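Local coordinates for protein dehydrogenase (Chromobacterium violaceum, PDB 3Q2I) that probably catalyses the NAD-dependent oxidation of UDP-GlcNAcA, a step required for the biosynthesis of 2,3-diacetamido-2,3-dideoxy-D-mannuronic acid, at residues A[160-165]-A[239-244]; A[41-46]-A[72-77]. All coordinates share one frame; numbering follows the deposited sequence. Where two conformers were deposited one is given.

Contact 1: residues A[160-165]-A[239-244]; sequences NVNVFW and SMNVTM
The ring of Phe164 takes Asn241 at its edge, CE1 lying 3.8 Å from Asn241 CB, while Asn162 CB sits over one face, toward the rim. The indole of Trp165 has Val163 CG1 centred over one face. Met244 lies beside the Trp165 side chain; its chain, bent at chi2 and chi3, brings the thioether back so that SD is 3.8 Å from Trp165 CB. The amides of Asn162 and Asn241 lie side by side, 28° between their planes. Asn241 ND2 donates to Asn162 OD1 at 2.9 Å, nearly straight (174°) and in the donor's own amide plane. Asn241 OD1 accepts from Thr227 and from Ser239 of the second subunit, so asparagine, with both donor and acceptor, suits this buried polar face. On the reverse face Val163 CB meets Val242 CG1 at 3.9 Å, and Val161 CB meets Met240 CG at 3.8 Å. Met240, CG anti to the backbone N (chi1 -178°) and extended beyond, crosses Val161 at a slant and also touches Tyr195 of helix 193-203. Five backbone hydrogen bonds, from Val161 N to Ser239 O through Trp165 N to Thr243 O, join the strands in parallel register. This is the parallel pair within the mixed sheet of the C-terminal alpha/beta domain: helices cover its apolar face, a second subunit meets its polar face, and Trp165 leads from the strand end into the UDP-sugar pocket.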
loop_
_atom_site.group_PDB
_atom_site.type_symbol
_atom_site.label_atom_id
_atom_site.label_comp_id
_atom_site.label_asym_id
_atom_site.label_seq_id
_atom_site.Cartn_x
_atom_site.Cartn_y
_atom_site.Cartn_z
ATOM N N ASN A 160 -16.352 -20.066 -16.300
ATOM C CA ASN A 160 -15.085 -20.769 -16.134
ATOM C C ASN A 160 -14.522 -21.153 -17.473
ATOM O O ASN A 160 -15.243 -21.742 -18.282
ATOM C CB ASN A 160 -15.259 -22.000 -15.229
ATOM C CG ASN A 160 -14.017 -22.828 -15.119
ATOM O OD1 ASN A 160 -14.032 -24.007 -15.441
ATOM N ND2 ASN A 160 -12.931 -22.246 -14.630
ATOM N N VAL A 161 -13.295 -20.760 -17.748
ATOM C CA VAL A 161 -12.583 -21.183 -18.969
ATOM C C VAL A 161 -11.394 -22.074 -18.558
ATOM O O VAL A 161 -10.574 -21.675 -17.720
ATOM C CB VAL A 161 -12.076 -19.970 -19.747
ATOM C CG1 VAL A 161 -11.219 -20.375 -20.954
ATOM C CG2 VAL A 161 -13.256 -19.129 -20.200
ATOM N N ASN A 162 -11.191 -23.231 -19.193
ATOM C CA ASN A 162 -10.045 -24.096 -18.921
ATOM C C ASN A 162 -9.335 -24.371 -20.219
ATOM O O ASN A 162 -9.967 -24.677 -21.231
ATOM C CB ASN A 162 -10.428 -25.465 -18.357
ATOM C CG ASN A 162 -11.063 -25.365 -16.988
ATOM O OD1 ASN A 162 -10.685 -24.545 -16.162
ATOM N ND2 ASN A 162 -11.963 -26.295 -16.701
ATOM N N VAL A 163 -8.037 -24.215 -20.217
ATOM C CA VAL A 163 -7.182 -24.627 -21.365
ATOM C C VAL A 163 -6.113 -25.507 -20.756
ATOM O O VAL A 163 -5.111 -25.014 -20.208
ATOM C CB VAL A 163 -6.595 -23.436 -22.120
ATOM C CG1 VAL A 163 -5.747 -23.950 -23.344
ATOM C CG2 VAL A 163 -7.776 -22.557 -22.636
ATOM N N PHE A 164 -6.339 -26.821 -20.888
ATOM C CA PHE A 164 -5.425 -27.813 -20.284
ATOM C C PHE A 164 -4.756 -28.543 -21.460
ATOM O O PHE A 164 -5.315 -29.495 -21.998
ATOM C CB PHE A 164 -6.186 -28.793 -19.404
ATOM C CG PHE A 164 -6.946 -28.145 -18.241
ATOM C CD1 PHE A 164 -6.445 -26.987 -17.631
ATOM C CD2 PHE A 164 -8.085 -28.716 -17.710
ATOM C CE1 PHE A 164 -7.108 -26.405 -16.547
ATOM C CE2 PHE A 164 -8.740 -28.132 -16.616
ATOM C CZ PHE A 164 -8.207 -26.993 -16.009
ATOM N N TRP A 165 -3.621 -28.019 -21.883
ATOM C CA TRP A 165 -2.962 -28.454 -23.102
ATOM C C TRP A 165 -1.540 -28.919 -22.821
ATOM O O TRP A 165 -1.050 -28.935 -21.675
ATOM C CB TRP A 165 -2.948 -27.282 -24.094
ATOM C CG TRP A 165 -4.264 -27.036 -24.810
ATOM C CD1 TRP A 165 -5.471 -27.712 -24.711
ATOM C CD2 TRP A 165 -4.455 -26.024 -25.793
ATOM N NE1 TRP A 165 -6.394 -27.149 -25.565
ATOM C CE2 TRP A 165 -5.798 -26.095 -26.219
ATOM C CE3 TRP A 165 -3.631 -25.006 -26.302
ATOM C CZ2 TRP A 165 -6.318 -25.213 -27.179
ATOM C CZ3 TRP A 165 -4.145 -24.134 -27.264
ATOM C CH2 TRP A 165 -5.492 -24.244 -27.693
ATOM N N SER A 239 -13.291 -17.542 -13.548
ATOM C CA SER A 239 -11.853 -17.829 -13.585
ATOM C C SER A 239 -11.458 -18.410 -14.935
ATOM O O SER A 239 -12.291 -19.027 -15.619
ATOM C CB SER A 239 -11.515 -18.870 -12.513
ATOM O OG SER A 239 -12.242 -20.073 -12.675
ATOM N N MET A 240 -10.209 -18.197 -15.314
ATOM C CA MET A 240 -9.602 -18.909 -16.429
ATOM C C MET A 240 -8.335 -19.598 -15.961
ATOM O O MET A 240 -7.511 -18.985 -15.270
ATOM C CB MET A 240 -9.235 -17.900 -17.527
ATOM C CG MET A 240 -8.661 -18.684 -18.696
ATOM S SD MET A 240 -8.464 -17.587 -20.130
ATOM C CE MET A 240 -7.453 -18.609 -21.164
ATOM N N ASN A 241 -8.239 -20.898 -16.266
ATOM C CA ASN A 241 -7.134 -21.734 -15.775
ATOM C C ASN A 241 -6.427 -22.274 -16.998
ATOM O O ASN A 241 -7.102 -22.732 -17.956
ATOM C CB ASN A 241 -7.706 -22.955 -15.055
ATOM C CG ASN A 241 -8.566 -22.574 -13.903
ATOM O OD1 ASN A 241 -8.134 -21.846 -13.012
ATOM N ND2 ASN A 241 -9.816 -23.020 -13.915
ATOM N N VAL A 242 -5.107 -22.156 -17.052
ATOM C CA VAL A 242 -4.374 -22.647 -18.206
ATOM C C VAL A 242 -3.131 -23.424 -17.769
ATOM O O VAL A 242 -2.413 -22.992 -16.853
ATOM C CB VAL A 242 -4.051 -21.483 -19.153
ATOM C CG1 VAL A 242 -5.342 -20.774 -19.548
ATOM C CG2 VAL A 242 -3.129 -20.436 -18.497
ATOM N N THR A 243 -2.812 -24.544 -18.436
ATOM C CA THR A 243 -1.458 -25.060 -18.293
ATOM C C THR A 243 -1.060 -25.702 -19.600
ATOM O O THR A 243 -1.951 -26.164 -20.313
ATOM C CB THR A 243 -1.276 -26.090 -17.156
ATOM O OG1 THR A 243 0.114 -26.457 -17.036
ATOM C CG2 THR A 243 -2.249 -27.278 -17.338
ATOM N N MET A 244 0.225 -25.633 -19.919
ATOM C CA MET A 244 0.810 -26.358 -21.079
ATOM C C MET A 244 1.492 -27.635 -20.590
ATOM O O MET A 244 2.269 -28.254 -21.338
ATOM C CB MET A 244 1.786 -25.457 -21.848
ATOM C CG MET A 244 1.137 -24.265 -22.516
ATOM S SD MET A 244 -0.236 -24.661 -23.621
ATOM C CE MET A 244 -1.635 -23.823 -22.884
#

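Contact 2: residues A[41-46]-A[72-77]; sequences LIDVCD and AQTDAD. With NAI (1,4-dihydronicotinamide adenine dinucleotide), chain B.
Asp43 and Thr74 join two elements of the NAD-binding Rossmann fold, strand 39-45 and the turn that follows helix 67-73 on the way to strand 78-81. Thr74 OG1, set opposite its own backbone nitrogen by a chi1 of -168°, donates a hydrogen bond to Asp43 OD2. At 2.6 Å this bond is short, and it arrives from above the carboxylate, 56° out of its plane. The same hydroxyl accepts from Ala76 N at 3.2 Å, a bent bond that closes an ST turn; threonine suits the place because one oxygen can both brace its own turn and bind the strand. The other carboxylate oxygen, Asp43 OD1, is bonded to His64, so the buried acid is held through both of its oxygens. Ile42 crosses Thr74 and Asp75 at about a right angle and makes its apolar contact with Ala76, CD1 to CB at 4.3 Å. The same CD1 methyl packs 3.4 Å from Asp75 OD1. Asp75, which is exposed, pairs OD2 with Arg15 in a salt bridge. Just past the C-terminal end of the strand, Asp46 grips the cofactor: OD1 accepts from O2B at 2.7 Å and OD2 from O3B at 2.5 Å. It is the acidic residue after the second strand that binds the adenosine ribose hydroxyls, as in many NAD-dependent Rossmann enzymes. Strand 39-45 runs between strands 62-64 and 14-19, with helix 49-59 touching Leu41 and Val44; helix 67-73 carries the crossover from 62-64 to 78-81, setting Thr74 and Ala76 against Ala17 of strand 14-19.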
loop_
_atom_site.group_PDB
_atom_site.type_symbol
_atom_site.label_atom_id
_atom_site.label_comp_id
_atom_site.label_asym_id
_atom_site.label_seq_id
_atom_site.Cartn_x
_atom_site.Cartn_y
_atom_site.Cartn_z
ATOM N N LEU A 41 -1.116 -13.236 -53.714
ATOM C CA LEU A 41 0.065 -12.969 -52.908
ATOM C C LEU A 41 1.226 -12.664 -53.845
ATOM O O LEU A 41 1.694 -13.552 -54.561
ATOM C CB LEU A 41 0.360 -14.183 -52.015
ATOM C CG LEU A 41 1.598 -14.062 -51.128
ATOM C CD1 LEU A 41 1.373 -13.029 -50.017
ATOM C CD2 LEU A 41 1.729 -15.451 -50.510
ATOM N N ILE A 42 1.715 -11.432 -53.830
ATOM C CA ILE A 42 2.684 -10.971 -54.808
ATOM C C ILE A 42 4.100 -10.794 -54.277
ATOM O O ILE A 42 5.041 -10.644 -55.057
ATOM C CB ILE A 42 2.212 -9.664 -55.505
ATOM C CG1 ILE A 42 1.811 -8.626 -54.445
ATOM C CG2 ILE A 42 0.950 -9.930 -56.323
ATOM C CD1 ILE A 42 1.879 -7.176 -54.923
ATOM N N ASP A 43 4.281 -10.787 -52.946
ATOM C CA ASP A 43 5.600 -10.545 -52.404
ATOM C C ASP A 43 5.692 -11.234 -51.033
ATOM O O ASP A 43 4.701 -11.226 -50.301
ATOM C CB ASP A 43 5.800 -9.045 -52.198
ATOM C CG ASP A 43 5.910 -8.300 -53.505
ATOM O OD1 ASP A 43 7.030 -8.308 -54.076
ATOM O OD2 ASP A 43 4.885 -7.733 -53.938
ATOM N N VAL A 44 6.821 -11.879 -50.763
ATOM C CA VAL A 44 7.038 -12.563 -49.479
ATOM C C VAL A 44 8.401 -12.156 -48.958
ATOM O O VAL A 44 9.318 -11.782 -49.708
ATOM C CB VAL A 44 6.890 -14.099 -49.524
ATOM C CG1 VAL A 44 5.469 -14.510 -49.751
ATOM C CG2 VAL A 44 7.866 -14.739 -50.561
ATOM N N CYS A 45 8.547 -12.176 -47.622
ATOM C CA CYS A 45 9.767 -11.693 -47.009
ATOM C C CYS A 45 10.129 -12.604 -45.831
ATOM O O CYS A 45 9.253 -12.963 -45.034
ATOM C CB CYS A 45 9.565 -10.272 -46.466
ATOM S SG CYS A 45 10.967 -9.681 -45.510
ATOM N N ASP A 46 11.402 -12.987 -45.762
ATOM C CA ASP A 46 11.960 -13.697 -44.605
ATOM C C ASP A 46 13.455 -13.462 -44.473
ATOM O O ASP A 46 14.182 -13.381 -45.489
ATOM C CB ASP A 46 11.578 -15.187 -44.595
ATOM C CG ASP A 46 11.648 -15.799 -43.197
ATOM O OD1 ASP A 46 12.724 -15.676 -42.570
ATOM O OD2 ASP A 46 10.640 -16.367 -42.736
ATOM N N ALA A 72 9.535 -0.933 -49.942
ATOM C CA ALA A 72 9.970 -0.069 -51.047
ATOM C C ALA A 72 9.521 -0.565 -52.441
ATOM O O ALA A 72 9.496 0.202 -53.406
ATOM C CB ALA A 72 11.491 0.098 -51.004
ATOM N N GLN A 73 9.169 -1.838 -52.567
ATOM C CA GLN A 73 8.901 -2.407 -53.878
ATOM C C GLN A 73 7.448 -2.792 -54.130
ATOM O O GLN A 73 6.922 -2.611 -55.235
ATOM C CB GLN A 73 9.839 -3.581 -54.146
ATOM C CG GLN A 73 11.313 -3.212 -54.098
ATOM C CD GLN A 73 12.176 -4.448 -54.148
ATOM O OE1 GLN A 73 11.819 -5.419 -54.822
ATOM N NE2 GLN A 73 13.303 -4.435 -53.432
ATOM N N THR A 74 6.779 -3.329 -53.118
ATOM C CA THR A 74 5.513 -3.994 -53.337
ATOM C C THR A 74 4.398 -2.982 -53.599
ATOM O O THR A 74 4.418 -1.874 -53.076
ATOM C CB THR A 74 5.171 -4.919 -52.146
ATOM O OG1 THR A 74 4.066 -5.766 -52.487
ATOM C CG2 THR A 74 4.814 -4.089 -50.900
ATOM N N ASP A 75 3.435 -3.337 -54.431
ATOM C CA ASP A 75 2.217 -2.535 -54.471
ATOM C C ASP A 75 1.077 -3.348 -53.876
ATOM O O ASP A 75 -0.062 -3.352 -54.341
ATOM C CB ASP A 75 1.953 -1.987 -55.882
ATOM C CG ASP A 75 1.698 -3.075 -56.901
ATOM O OD1 ASP A 75 1.949 -4.267 -56.633
ATOM O OD2 ASP A 75 1.194 -2.729 -57.992
ATOM N N ALA A 76 1.396 -4.093 -52.819
ATOM C CA ALA A 76 0.339 -4.827 -52.132
ATOM C C ALA A 76 -0.626 -3.820 -51.529
ATOM O O ALA A 76 -0.219 -2.702 -51.214
ATOM C CB ALA A 76 0.943 -5.717 -51.017
ATOM N N ASP A 77 -1.882 -4.226 -51.381
ATOM C CA ASP A 77 -2.887 -3.455 -50.644
ATOM C C ASP A 77 -2.664 -3.671 -49.126
ATOM O O ASP A 77 -2.786 -2.733 -48.345
ATOM C CB ASP A 77 -4.280 -3.953 -51.020
ATOM C CG ASP A 77 -4.620 -3.669 -52.482
ATOM O OD1 ASP A 77 -4.512 -2.494 -52.856
ATOM O OD2 ASP A 77 -4.900 -4.618 -53.227
HETATM P PA NAI B . 7.838 -19.251 -36.790
HETATM O O1A NAI B . 9.028 -19.176 -35.925
HETATM O O2A NAI B . 7.438 -20.644 -37.450
HETATM O O5B NAI B . 7.869 -18.217 -37.984
HETATM C C5B NAI B . 8.974 -17.367 -37.864
HETATM C C4B NAI B . 9.184 -16.674 -39.203
HETATM O O4B NAI B . 9.476 -15.268 -39.110
HETATM C C3B NAI B . 10.500 -17.396 -39.498
HETATM O O3B NAI B . 10.474 -17.980 -40.808
HETATM C C2B NAI B . 11.595 -16.356 -39.207
HETATM O O2B NAI B . 12.790 -16.530 -39.959
HETATM C C1B NAI B . 10.814 -15.096 -39.648
HETATM N N9A NAI B . 11.405 -13.857 -39.197
HETATM C C8A NAI B . 11.887 -13.586 -37.940
HETATM N N7A NAI B . 12.271 -12.340 -37.904
HETATM C C5A NAI B . 11.971 -11.708 -39.088
HETATM C C6A NAI B . 12.161 -10.416 -39.621
HETATM N N6A NAI B . 12.720 -9.393 -38.885
HETATM N N1A NAI B . 11.772 -10.180 -40.885
HETATM C C2A NAI B . 11.247 -11.152 -41.603
HETATM N N3A NAI B . 11.041 -12.395 -41.175
HETATM C C4A NAI B . 11.427 -12.698 -39.917
HETATM O O3 NAI B . 6.585 -18.773 -35.930
HETATM P PN NAI B . 5.079 -19.009 -36.189
HETATM O O1N NAI B . 4.559 -20.150 -35.361
HETATM O O2N NAI B . 4.665 -19.025 -37.681
HETATM O O5D NAI B . 4.298 -17.832 -35.380
HETATM C C5D NAI B . 4.280 -16.670 -36.176
HETATM C C4D NAI B . 3.296 -15.640 -35.628
HETATM O O4D NAI B . 2.001 -16.233 -35.819
HETATM C C3D NAI B . 3.370 -15.424 -34.090
HETATM O O3D NAI B . 2.972 -14.071 -33.859
HETATM C C2D NAI B . 2.277 -16.348 -33.539
HETATM O O2D NAI B . 1.691 -15.841 -32.342
HETATM C C1D NAI B . 1.195 -16.337 -34.659
HETATM N N1N NAI B . 0.378 -17.529 -34.672
HETATM C C2N NAI B . -0.933 -17.413 -34.702
HETATM C C3N NAI B . -1.784 -18.523 -34.641
HETATM C C7N NAI B . -3.255 -18.377 -34.709
HETATM O O7N NAI B . -4.065 -19.165 -34.255
HETATM N N7N NAI B . -3.800 -17.283 -35.319
HETATM C C4N NAI B . -1.180 -19.781 -34.443
HETATM C C5N NAI B . 0.200 -19.860 -34.524
HETATM C C6N NAI B . 0.969 -18.729 -34.627
#

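In the fold
The two contacts lie on opposite sides of the chain's centre, about 39 Å apart between their own centres, and share no strand or helix. Contact 1 is wholly buried and pairs two strands of the C-terminal domain through a run of backbone bonds, with amides, hydroxyls and a phenyl ring on one face, valine and methionine on the other. Contact 2, in the Rossmann domain, is mostly buried, with Asp75 exposed and Ile42 partly so; it joins a strand to a turn through side chains, with one hydroxyl-carboxylate bond. Each includes a strand that leads to a ligand: Trp165 of contact 1 touches the UDP-sugar, whereas Asp46 of contact 2 holds the cofactor's adenosine ribose.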